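Kinesin-like protein KAR3 (PDB 1F9V) binds ADP and magnesium in its motor domain and, as a kinesin-family ATPase, probably couples ATP hydrolysis to movement along microtubules. Local coordinates at residues 27-32 against 37-42; 271-276 against 297-302; 277-282 against 335-340; 291-296 against 301-306. The protein carries 2 engineered substitutions. All coordinates share one frame; numbering follows the deposited sequence.

Contact 1 (27-32 against 37-42)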
# COMPACT_ATOMS: atom_id res chain seq x y z
N ASN A 27 -17.93 5.68 -13.66
CA ASN A 27 -19.06 5.89 -12.78
C ASN A 27 -18.95 5.04 -11.53
O ASN A 27 -18.86 3.81 -11.61
CB ASN A 27 -20.36 5.54 -13.52
CG ASN A 27 -21.56 5.53 -12.59
OD1 ASN A 27 -21.79 6.47 -11.83
ND2 ASN A 27 -22.34 4.45 -12.66
N VAL A 28 -18.96 5.69 -10.37
CA VAL A 28 -18.86 4.98 -9.11
C VAL A 28 -20.22 4.92 -8.43
O VAL A 28 -20.86 5.96 -8.24
CB VAL A 28 -17.86 5.66 -8.14
CG1 VAL A 28 -17.82 4.91 -6.82
CG2 VAL A 28 -16.48 5.73 -8.78
N ASN A 29 -20.67 3.73 -8.07
CA ASN A 29 -21.95 3.58 -7.41
C ASN A 29 -21.79 3.75 -5.91
O ASN A 29 -20.68 3.68 -5.37
CB ASN A 29 -22.53 2.20 -7.72
CG ASN A 29 -22.79 2.01 -9.19
OD1 ASN A 29 -23.49 2.81 -9.82
ND2 ASN A 29 -22.22 0.94 -9.76
N GLU A 30 -22.90 3.99 -5.23
CA GLU A 30 -22.88 4.17 -3.79
C GLU A 30 -22.59 2.83 -3.12
O GLU A 30 -23.00 1.78 -3.63
CB GLU A 30 -24.23 4.73 -3.31
CG GLU A 30 -25.39 4.51 -4.30
CD GLU A 30 -25.39 5.46 -5.50
OE1 GLU A 30 -25.38 4.97 -6.65
OE2 GLU A 30 -25.41 6.70 -5.30
N PHE A 31 -21.86 2.85 -2.02
CA PHE A 31 -21.52 1.62 -1.29
C PHE A 31 -22.81 0.86 -0.96
O PHE A 31 -23.79 1.45 -0.50
CB PHE A 31 -20.77 1.96 0.00
CG PHE A 31 -20.35 0.75 0.79
CD1 PHE A 31 -21.13 0.29 1.84
CD2 PHE A 31 -19.18 0.07 0.47
CE1 PHE A 31 -20.75 -0.84 2.57
CE2 PHE A 31 -18.79 -1.05 1.20
CZ PHE A 31 -19.57 -1.51 2.25
N ASP A 32 -22.80 -0.45 -1.21
CA ASP A 32 -23.96 -1.30 -0.96
C ASP A 32 -23.87 -1.91 0.43
O ASP A 32 -23.21 -2.93 0.63
CB ASP A 32 -24.04 -2.40 -2.02
CG ASP A 32 -25.22 -3.34 -1.79
OD1 ASP A 32 -26.02 -3.09 -0.88
OD2 ASP A 32 -25.33 -4.35 -2.53
N VAL A 37 -19.98 -4.29 -0.44
CA VAL A 37 -19.01 -3.90 -1.46
C VAL A 37 -19.51 -2.67 -2.20
O VAL A 37 -20.66 -2.25 -2.04
CB VAL A 37 -18.75 -5.03 -2.50
CG1 VAL A 37 -18.26 -6.28 -1.78
CG2 VAL A 37 -20.02 -5.33 -3.29
N GLN A 38 -18.64 -2.09 -3.01
CA GLN A 38 -18.97 -0.92 -3.81
C GLN A 38 -18.56 -1.22 -5.25
O GLN A 38 -17.50 -1.80 -5.49
CB GLN A 38 -18.21 0.31 -3.30
CG GLN A 38 -18.76 1.61 -3.85
CD GLN A 38 -18.27 2.81 -3.09
OE1 GLN A 38 -17.52 2.68 -2.12
NE2 GLN A 38 -18.68 4.00 -3.52
N SER A 39 -19.39 -0.81 -6.21
CA SER A 39 -19.09 -1.08 -7.60
C SER A 39 -18.86 0.17 -8.44
O SER A 39 -19.23 1.28 -8.05
CB SER A 39 -20.21 -1.91 -8.22
OG SER A 39 -21.43 -1.18 -8.19
N MET A 40 -18.24 -0.04 -9.59
CA MET A 40 -17.96 1.04 -10.52
C MET A 40 -17.97 0.49 -11.94
O MET A 40 -17.81 -0.72 -12.16
CB MET A 40 -16.60 1.68 -10.21
CG MET A 40 -15.40 0.77 -10.44
SD MET A 40 -13.85 1.48 -9.82
CE MET A 40 -13.54 2.74 -11.07
N GLU A 41 -18.17 1.38 -12.91
CA GLU A 41 -18.20 1.02 -14.32
C GLU A 41 -17.32 1.96 -15.11
O GLU A 41 -17.35 3.17 -14.89
CB GLU A 41 -19.63 1.08 -14.86
CG GLU A 41 -20.53 -0.02 -14.36
CD GLU A 41 -21.99 0.23 -14.67
OE1 GLU A 41 -22.27 1.13 -15.49
OE2 GLU A 41 -22.86 -0.48 -14.11
N VAL A 42 -16.53 1.40 -16.01
CA VAL A 42 -15.63 2.19 -16.83
C VAL A 42 -15.96 1.92 -18.29
O VAL A 42 -16.03 0.77 -18.71
CB VAL A 42 -14.15 1.82 -16.57
CG1 VAL A 42 -13.23 2.61 -17.49
CG2 VAL A 42 -13.80 2.08 -15.11
O HOH W 1 -21.96 -0.29 -5.31
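Gln38 has CG trans to its backbone nitrogen (chi1 -166°) and a straight chain beyond, which carries its amide across to Asn29; Asn29 in turn tucks CG beside its own nitrogen (chi1 -62°), which turns its ND2 onto Ser39. The segments are the two arms of a beta hairpin, strand 24-28 returning as strand 38-44 at one margin of a three-stranded antiparallel sheet. Asn27 and Glu41 make a regular hydrogen-bonded pair, with Asn27 N 2.9 Å from Glu41 O and Glu41 N 2.8 Å from Asn27 O. Val28 and Met40 follow as a non-hydrogen-bonded pair whose side chains share a face of the sheet and both touch Ile59. Beyond them Asn29 N still bonds to Ser39 O, and Asn29 ND2 reaches Ser39 OG at 2.8 Å. A water then stands in for direct strand pairing, donating to Glu30 O and accepting from Ser39 N. The buried amide of Gln38 is gripped at both ends: NE2 meets Asn29 O at 2.7 Å, nearly in line with the carbonyl and close to the amide plane, while OE1 accepts from Ile59 N. These two bonds fix the rotation of the amide. A leucine in place of Gln38 would probably leave Asn29 O and Ile59 N without these mates and loosen the join between the hairpin and strand 58-60. Nearer the turn, Lys58 makes a cation-pi contact with Phe31, and Val37 O lies over one face of the Phe31 ring, 3.7 Å from CD2.

Contact 2 (271-276 against 297-302)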
# COMPACT_ATOMS: atom_id res chain seq x y z
N LEU A 271 6.07 -6.11 -9.57
CA LEU A 271 4.63 -5.89 -9.46
C LEU A 271 3.85 -7.14 -9.83
O LEU A 271 2.83 -7.46 -9.21
CB LEU A 271 4.20 -4.71 -10.35
CG LEU A 271 4.69 -3.34 -9.87
CD1 LEU A 271 4.15 -2.25 -10.80
CD2 LEU A 271 4.23 -3.08 -8.42
N SER A 272 4.33 -7.87 -10.83
CA SER A 272 3.68 -9.11 -11.24
C SER A 272 3.70 -10.11 -10.08
O SER A 272 2.69 -10.76 -9.77
CB SER A 272 4.40 -9.70 -12.44
OG SER A 272 3.95 -11.02 -12.68
N CYS A 273 4.86 -10.24 -9.45
CA CYS A 273 5.03 -11.16 -8.34
C CYS A 273 4.13 -10.77 -7.17
O CYS A 273 3.49 -11.62 -6.56
CB CYS A 273 6.50 -11.18 -7.89
SG CYS A 273 6.79 -12.24 -6.46
N LEU A 274 4.08 -9.48 -6.86
CA LEU A 274 3.24 -9.01 -5.76
C LEU A 274 1.79 -9.41 -6.01
O LEU A 274 1.12 -9.93 -5.12
CB LEU A 274 3.34 -7.49 -5.62
CG LEU A 274 2.45 -6.86 -4.54
CD1 LEU A 274 2.84 -7.38 -3.16
CD2 LEU A 274 2.57 -5.35 -4.61
N GLY A 275 1.31 -9.18 -7.23
CA GLY A 275 -0.06 -9.54 -7.56
C GLY A 275 -0.29 -11.03 -7.41
O GLY A 275 -1.32 -11.46 -6.88
N ASP A 276 0.67 -11.83 -7.88
CA ASP A 276 0.55 -13.28 -7.79
C ASP A 276 0.50 -13.74 -6.34
O ASP A 276 -0.29 -14.61 -5.98
CB ASP A 276 1.72 -13.95 -8.51
CG ASP A 276 1.62 -13.87 -10.01
OD1 ASP A 276 0.49 -13.71 -10.53
OD2 ASP A 276 2.66 -13.95 -10.68
N LYS A 297 12.13 -9.13 -4.13
CA LYS A 297 12.68 -8.59 -2.89
C LYS A 297 11.57 -8.11 -1.96
O LYS A 297 11.60 -8.39 -0.77
CB LYS A 297 13.64 -7.44 -3.21
CG LYS A 297 14.42 -6.94 -2.01
CD LYS A 297 15.33 -8.03 -1.46
CE LYS A 297 16.75 -7.83 -1.93
NZ LYS A 297 17.71 -8.69 -1.18
N LEU A 298 10.59 -7.40 -2.50
CA LEU A 298 9.49 -6.88 -1.69
C LEU A 298 8.66 -7.95 -1.00
O LEU A 298 8.40 -7.85 0.20
CB LEU A 298 8.56 -6.01 -2.54
CG LEU A 298 7.38 -5.39 -1.78
CD1 LEU A 298 7.87 -4.31 -0.83
CD2 LEU A 298 6.39 -4.80 -2.79
N THR A 299 8.24 -8.98 -1.74
CA THR A 299 7.43 -10.03 -1.14
C THR A 299 8.25 -10.88 -0.17
O THR A 299 7.72 -11.35 0.84
CB THR A 299 6.77 -10.94 -2.22
OG1 THR A 299 7.77 -11.46 -3.11
CG2 THR A 299 5.74 -10.15 -3.03
N TYR A 300 9.53 -11.06 -0.47
CA TYR A 300 10.38 -11.85 0.40
C TYR A 300 10.58 -11.11 1.72
O TYR A 300 10.46 -11.68 2.80
CB TYR A 300 11.73 -12.10 -0.27
CG TYR A 300 12.64 -12.97 0.56
CD1 TYR A 300 12.22 -14.21 1.04
CD2 TYR A 300 13.92 -12.53 0.90
CE1 TYR A 300 13.06 -15.00 1.85
CE2 TYR A 300 14.76 -13.30 1.70
CZ TYR A 300 14.32 -14.53 2.17
OH TYR A 300 15.14 -15.26 2.99
N LEU A 301 10.85 -9.81 1.63
CA LEU A 301 11.05 -8.99 2.81
C LEU A 301 9.81 -8.99 3.71
O LEU A 301 9.92 -9.06 4.93
CB LEU A 301 11.37 -7.55 2.41
CG LEU A 301 11.34 -6.51 3.54
CD1 LEU A 301 12.53 -6.73 4.46
CD2 LEU A 301 11.38 -5.10 2.97
N LEU A 302 8.63 -8.91 3.09
CA LEU A 302 7.38 -8.82 3.84
C LEU A 302 6.60 -10.10 4.11
O LEU A 302 5.49 -10.04 4.62
CB LEU A 302 6.44 -7.84 3.12
CG LEU A 302 7.01 -6.44 2.87
CD1 LEU A 302 6.02 -5.62 2.02
CD2 LEU A 302 7.27 -5.76 4.22
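Thr299 OG1, which lies 3.6 Å from Cys273 SG, is held by two hydrogen bonds from its own side of the contact, with Phe293 O and with Ser296 OG just ahead of helix 297-306. Its first torsion of 54° sets the hydroxyl between the backbone nitrogen and the carbonyl carbon and leaves the methyl, CG2, to face helix 258-281. That methyl rests against the backbone of Leu274, 3.9 Å from its CA, and also meets the branch of the same residue, with Leu274 CD1 at 4.0 Å. The second branch of Leu274 serves a different neighbour: CD2 comes to 4.3 Å from Leu298 CD2. Leu274 and Leu298 both also touch Phe89 of strand 86-91 and Leu245, which places this side of the helix pair on the central sheet of the motor domain. The segment axes approach to 9.4 Å with their N-to-C directions 42° apart, and the buried contact between them is small, carried by four residues. Its chemistry divides along Thr299: the hydroxyl is satisfied within the chain leading into its own helix, and the methyl does the packing, which implies that the helices are held here by fit of apolar surfaces.

Contact 3 (277-282 against 335-340)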
# COMPACT_ATOMS: atom_id res chain seq x y z
N VAL A 277 1.35 -13.15 -5.51
CA VAL A 277 1.40 -13.52 -4.10
C VAL A 277 0.10 -13.16 -3.37
O VAL A 277 -0.48 -13.99 -2.68
CB VAL A 277 2.62 -12.83 -3.39
CG1 VAL A 277 2.50 -12.93 -1.88
CG2 VAL A 277 3.92 -13.50 -3.85
N ILE A 278 -0.36 -11.92 -3.53
CA ILE A 278 -1.60 -11.50 -2.86
C ILE A 278 -2.79 -12.31 -3.37
O ILE A 278 -3.66 -12.70 -2.59
CB ILE A 278 -1.88 -9.99 -3.07
CG1 ILE A 278 -0.68 -9.15 -2.60
CG2 ILE A 278 -3.13 -9.58 -2.31
CD1 ILE A 278 -0.31 -9.35 -1.16
N HIS A 279 -2.84 -12.56 -4.67
CA HIS A 279 -3.95 -13.34 -5.22
C HIS A 279 -3.96 -14.74 -4.60
O HIS A 279 -5.00 -15.24 -4.18
CB HIS A 279 -3.83 -13.45 -6.74
CG HIS A 279 -4.85 -14.36 -7.36
ND1 HIS A 279 -6.10 -13.93 -7.74
CD2 HIS A 279 -4.82 -15.69 -7.62
CE1 HIS A 279 -6.80 -14.94 -8.22
NE2 HIS A 279 -6.04 -16.03 -8.15
N ALA A 280 -2.79 -15.37 -4.54
CA ALA A 280 -2.69 -16.70 -3.97
C ALA A 280 -3.10 -16.72 -2.50
O ALA A 280 -3.81 -17.63 -2.06
CB ALA A 280 -1.27 -17.24 -4.14
N LEU A 281 -2.68 -15.71 -1.75
CA LEU A 281 -3.00 -15.62 -0.33
C LEU A 281 -4.49 -15.45 -0.09
O LEU A 281 -4.98 -15.73 1.01
CB LEU A 281 -2.24 -14.47 0.31
CG LEU A 281 -0.74 -14.69 0.51
CD1 LEU A 281 -0.07 -13.37 0.81
CD2 LEU A 281 -0.52 -15.68 1.65
N GLY A 282 -5.21 -14.97 -1.10
CA GLY A 282 -6.64 -14.75 -0.97
C GLY A 282 -7.47 -15.95 -1.40
O GLY A 282 -8.71 -15.90 -1.40
N ALA A 335 -6.20 -4.66 -9.54
CA ALA A 335 -6.99 -4.60 -8.31
C ALA A 335 -7.93 -5.79 -8.21
O ALA A 335 -8.08 -6.37 -7.13
CB ALA A 335 -7.78 -3.31 -8.26
N SER A 336 -8.58 -6.14 -9.32
CA SER A 336 -9.50 -7.27 -9.35
C SER A 336 -8.77 -8.59 -9.08
O SER A 336 -9.31 -9.49 -8.43
CB SER A 336 -10.20 -7.34 -10.72
OG SER A 336 -10.93 -6.15 -10.98
N LYS A 337 -7.55 -8.70 -9.58
CA LYS A 337 -6.76 -9.91 -9.38
C LYS A 337 -6.40 -10.08 -7.90
O LYS A 337 -6.39 -11.20 -7.38
CB LYS A 337 -5.49 -9.86 -10.22
CG LYS A 337 -4.54 -11.02 -9.95
CD LYS A 337 -3.26 -10.89 -10.75
CE LYS A 337 -2.32 -12.04 -10.46
NZ LYS A 337 -1.22 -12.10 -11.47
N VAL A 338 -6.11 -8.98 -7.22
CA VAL A 338 -5.74 -9.09 -5.82
C VAL A 338 -6.93 -9.19 -4.86
O VAL A 338 -6.76 -9.42 -3.67
CB VAL A 338 -4.79 -7.95 -5.39
CG1 VAL A 338 -3.47 -8.09 -6.12
CG2 VAL A 338 -5.40 -6.60 -5.70
N ASN A 339 -8.15 -9.03 -5.40
CA ASN A 339 -9.36 -9.17 -4.59
C ASN A 339 -9.33 -10.62 -4.11
O ASN A 339 -9.05 -11.52 -4.90
CB ASN A 339 -10.61 -8.99 -5.46
CG ASN A 339 -11.20 -7.59 -5.39
OD1 ASN A 339 -11.02 -6.87 -4.41
ND2 ASN A 339 -11.92 -7.21 -6.44
N SER A 340 -9.61 -10.87 -2.83
CA SER A 340 -9.60 -12.25 -2.34
C SER A 340 -10.95 -12.93 -2.56
O SER A 340 -11.94 -12.27 -2.93
CB SER A 340 -9.23 -12.28 -0.85
OG SER A 340 -10.37 -12.07 -0.04
O HOH W 2 -6.37 -12.03 -2.79
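The His279 ring meets the last turn of helix 325-338 edge-on. Its ND1 donates to Lys337 O at 2.8 Å, the oxygen lying almost exactly in the ring plane and the donor in the carbonyl plane, with an angle of 159° at the hydrogen. CG of His279 is trans to its backbone nitrogen (chi1 174°), which extends the ring toward this carbonyl. Lys337 adds an aliphatic touch, its CG 4.0 Å from His279 ND1, before its extended chain runs on to a salt bridge with Asp276. An alanine in place of His279 would probably leave Lys337 O without this donor and the lysine chain without the ring beside it. One residue back from His279 and one on from Lys337, Ile278 and Val338 cross at a slant, with Ile278 CG2 3.9 Å from Val338 CB. A water joins the backbones of the same two residues, 2.8 Å from both Ile278 O and Val338 O. At the far end the chains draw together, Ser340 CB coming to 3.6 Å from Gly282 CA, an approach that relies on the missing side chain of the glycine; Ser340 OG turns to Arg342 N. Ile278 and Val338 both rest on Met314, while Ile5 and Val7 of strand 4-11 lie under one each: two helices side by side on one face of the central sheet, as in the layered alpha/beta fold of kinesin motor domains.

Contact 4 (291-296 against 301-306)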
# COMPACT_ATOMS: atom_id res chain seq x y z
N ILE A 291 3.18 -20.21 -2.72
CA ILE A 291 3.23 -18.76 -2.89
C ILE A 291 4.68 -18.33 -3.16
O ILE A 291 5.56 -18.56 -2.34
CB ILE A 291 2.66 -18.08 -1.64
CG1 ILE A 291 1.30 -18.72 -1.33
CG2 ILE A 291 2.56 -16.58 -1.85
CD1 ILE A 291 0.43 -17.95 -0.39
N PRO A 292 4.93 -17.68 -4.31
CA PRO A 292 6.26 -17.22 -4.72
C PRO A 292 6.87 -16.02 -3.98
O PRO A 292 7.36 -15.09 -4.61
CB PRO A 292 6.08 -16.92 -6.21
CG PRO A 292 4.66 -16.48 -6.31
CD PRO A 292 3.90 -17.33 -5.31
N PHE A 293 6.85 -16.06 -2.65
CA PHE A 293 7.42 -14.97 -1.86
C PHE A 293 8.86 -14.66 -2.25
O PHE A 293 9.25 -13.50 -2.33
CB PHE A 293 7.42 -15.31 -0.36
CG PHE A 293 6.07 -15.35 0.27
CD1 PHE A 293 5.33 -14.18 0.44
CD2 PHE A 293 5.53 -16.55 0.70
CE1 PHE A 293 4.07 -14.21 1.04
CE2 PHE A 293 4.27 -16.60 1.30
CZ PHE A 293 3.54 -15.43 1.47
N ARG A 294 9.64 -15.70 -2.50
CA ARG A 294 11.06 -15.54 -2.83
C ARG A 294 11.37 -15.00 -4.22
O ARG A 294 12.53 -14.71 -4.53
CB ARG A 294 11.79 -16.88 -2.63
CG ARG A 294 11.49 -17.55 -1.30
CD ARG A 294 12.25 -18.88 -1.16
NE ARG A 294 13.69 -18.65 -1.02
CZ ARG A 294 14.32 -18.50 0.14
NH1 ARG A 294 13.65 -18.56 1.29
NH2 ARG A 294 15.62 -18.27 0.15
N ASN A 295 10.34 -14.85 -5.04
CA ASN A 295 10.53 -14.36 -6.40
C ASN A 295 10.76 -12.86 -6.54
O ASN A 295 11.05 -12.37 -7.62
CB ASN A 295 9.36 -14.79 -7.29
CG ASN A 295 9.46 -16.24 -7.73
OD1 ASN A 295 8.73 -16.68 -8.61
ND2 ASN A 295 10.38 -16.98 -7.11
N SER A 296 10.63 -12.11 -5.44
CA SER A 296 10.88 -10.68 -5.49
C SER A 296 11.36 -10.20 -4.13
O SER A 296 11.04 -10.80 -3.10
CB SER A 296 9.63 -9.91 -5.93
OG SER A 296 8.75 -9.66 -4.85
N LEU A 301 10.85 -9.81 1.63
CA LEU A 301 11.05 -8.99 2.81
C LEU A 301 9.81 -8.99 3.71
O LEU A 301 9.92 -9.06 4.93
CB LEU A 301 11.37 -7.55 2.41
CG LEU A 301 11.34 -6.51 3.54
CD1 LEU A 301 12.53 -6.73 4.46
CD2 LEU A 301 11.38 -5.10 2.97
N LEU A 302 8.63 -8.91 3.09
CA LEU A 302 7.38 -8.82 3.84
C LEU A 302 6.60 -10.10 4.11
O LEU A 302 5.49 -10.04 4.62
CB LEU A 302 6.44 -7.84 3.12
CG LEU A 302 7.01 -6.44 2.87
CD1 LEU A 302 6.02 -5.62 2.02
CD2 LEU A 302 7.27 -5.76 4.22
N GLN A 303 7.17 -11.25 3.80
CA GLN A 303 6.47 -12.51 3.99
C GLN A 303 5.77 -12.73 5.33
O GLN A 303 4.65 -13.23 5.36
CB GLN A 303 7.40 -13.69 3.69
CG GLN A 303 8.50 -13.91 4.71
CD GLN A 303 9.38 -15.09 4.35
OE1 GLN A 303 10.12 -15.62 5.19
NE2 GLN A 303 9.32 -15.50 3.09
N TYR A 304 6.41 -12.37 6.44
CA TYR A 304 5.78 -12.57 7.75
C TYR A 304 4.63 -11.59 8.02
O TYR A 304 3.78 -11.84 8.88
CB TYR A 304 6.82 -12.45 8.87
CG TYR A 304 7.79 -13.61 8.94
CD1 TYR A 304 7.38 -14.90 8.60
CD2 TYR A 304 9.11 -13.41 9.35
CE1 TYR A 304 8.28 -15.98 8.67
CE2 TYR A 304 10.01 -14.48 9.42
CZ TYR A 304 9.59 -15.76 9.08
OH TYR A 304 10.47 -16.81 9.16
N SER A 305 4.60 -10.48 7.29
CA SER A 305 3.54 -9.48 7.45
C SER A 305 2.44 -9.72 6.43
O SER A 305 1.45 -8.98 6.38
CB SER A 305 4.11 -8.06 7.30
OG SER A 305 4.77 -7.64 8.48
N LEU A 306 2.61 -10.76 5.61
CA LEU A 306 1.63 -11.10 4.58
C LEU A 306 0.95 -12.42 4.91
O LEU A 306 -0.05 -12.78 4.31
CB LEU A 306 2.32 -11.20 3.22
CG LEU A 306 2.76 -9.89 2.57
CD1 LEU A 306 3.60 -10.17 1.34
CD2 LEU A 306 1.53 -9.07 2.20
O HOH W 3 10.71 -17.74 2.13
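Phe293 and Gln303 meet chiefly through a CH-pi contact. Gln303 CB sits over one face of the Phe293 ring, 4.2 Å from the centroid and 23° off the normal. The opposite face is covered by Ile291 CG2 from the ring's own segment, so the phenyl group is sandwiched between two aliphatic groups. Apolar packing continues at the rim, where Leu306 CD1 lies near the ring plane, 4.1 Å from Phe293 CE1, the leucine and phenylalanine running side by side but pointing opposite ways. Beyond its CB, Gln303 slants away from the ring and its amide does not stack: the amide plane stands 80° from the ring, and NE2 passes 3.9 Å from Phe293 CB. The polar link between the segments runs through a water, which accepts from Gln303 NE2 at 2.8 Å and, over a longer reach, from Arg294 NH1 at 3.2 Å. A chi1 of 71° puts Gln303 CG between the backbone nitrogen and the carbonyl carbon, from where the straight chain brings the amide to this water. Backbone bonds shape each side locally. Phe293 N bonds to Ile291 O at 2.8 Å around Pro292, the centre of an inverse gamma turn, while across the contact the helix is kinked and Ser305 N turns to Leu302 O. Phe293 and Ile291 both lean on Val277 of helix 258-281, and Leu306 rests on Cys87 and Phe89 of strand 86-91, so the loop before helix 297-306 is wedged between the two helices above the central sheet.

How the contacts relate
Contacts 2, 3 and 4 form one continuous cluster, while contact 1 stands apart on the hairpin, its nearest atoms about 8 Å from contact 3 and about 20 Å from contact 4. Contacts 2 and 4 share Leu301 and Leu302, and their centres are 6 Å apart. Helix 258-281 serves both contacts 2 and 3; Thr299 CG2 packs 3.9 Å from Val277 CG2. Contact 4 is nested in the chain loop that contact 3 closes, and Val277 CG1 reaches Phe293 CE1 at 3.6 Å. The side chains of Phe31 in contact 1 and Ser340 in contact 3 each lie about 8 Å from a bound ADP, whereas Leu274 in contact 2 is about 14 Å from one.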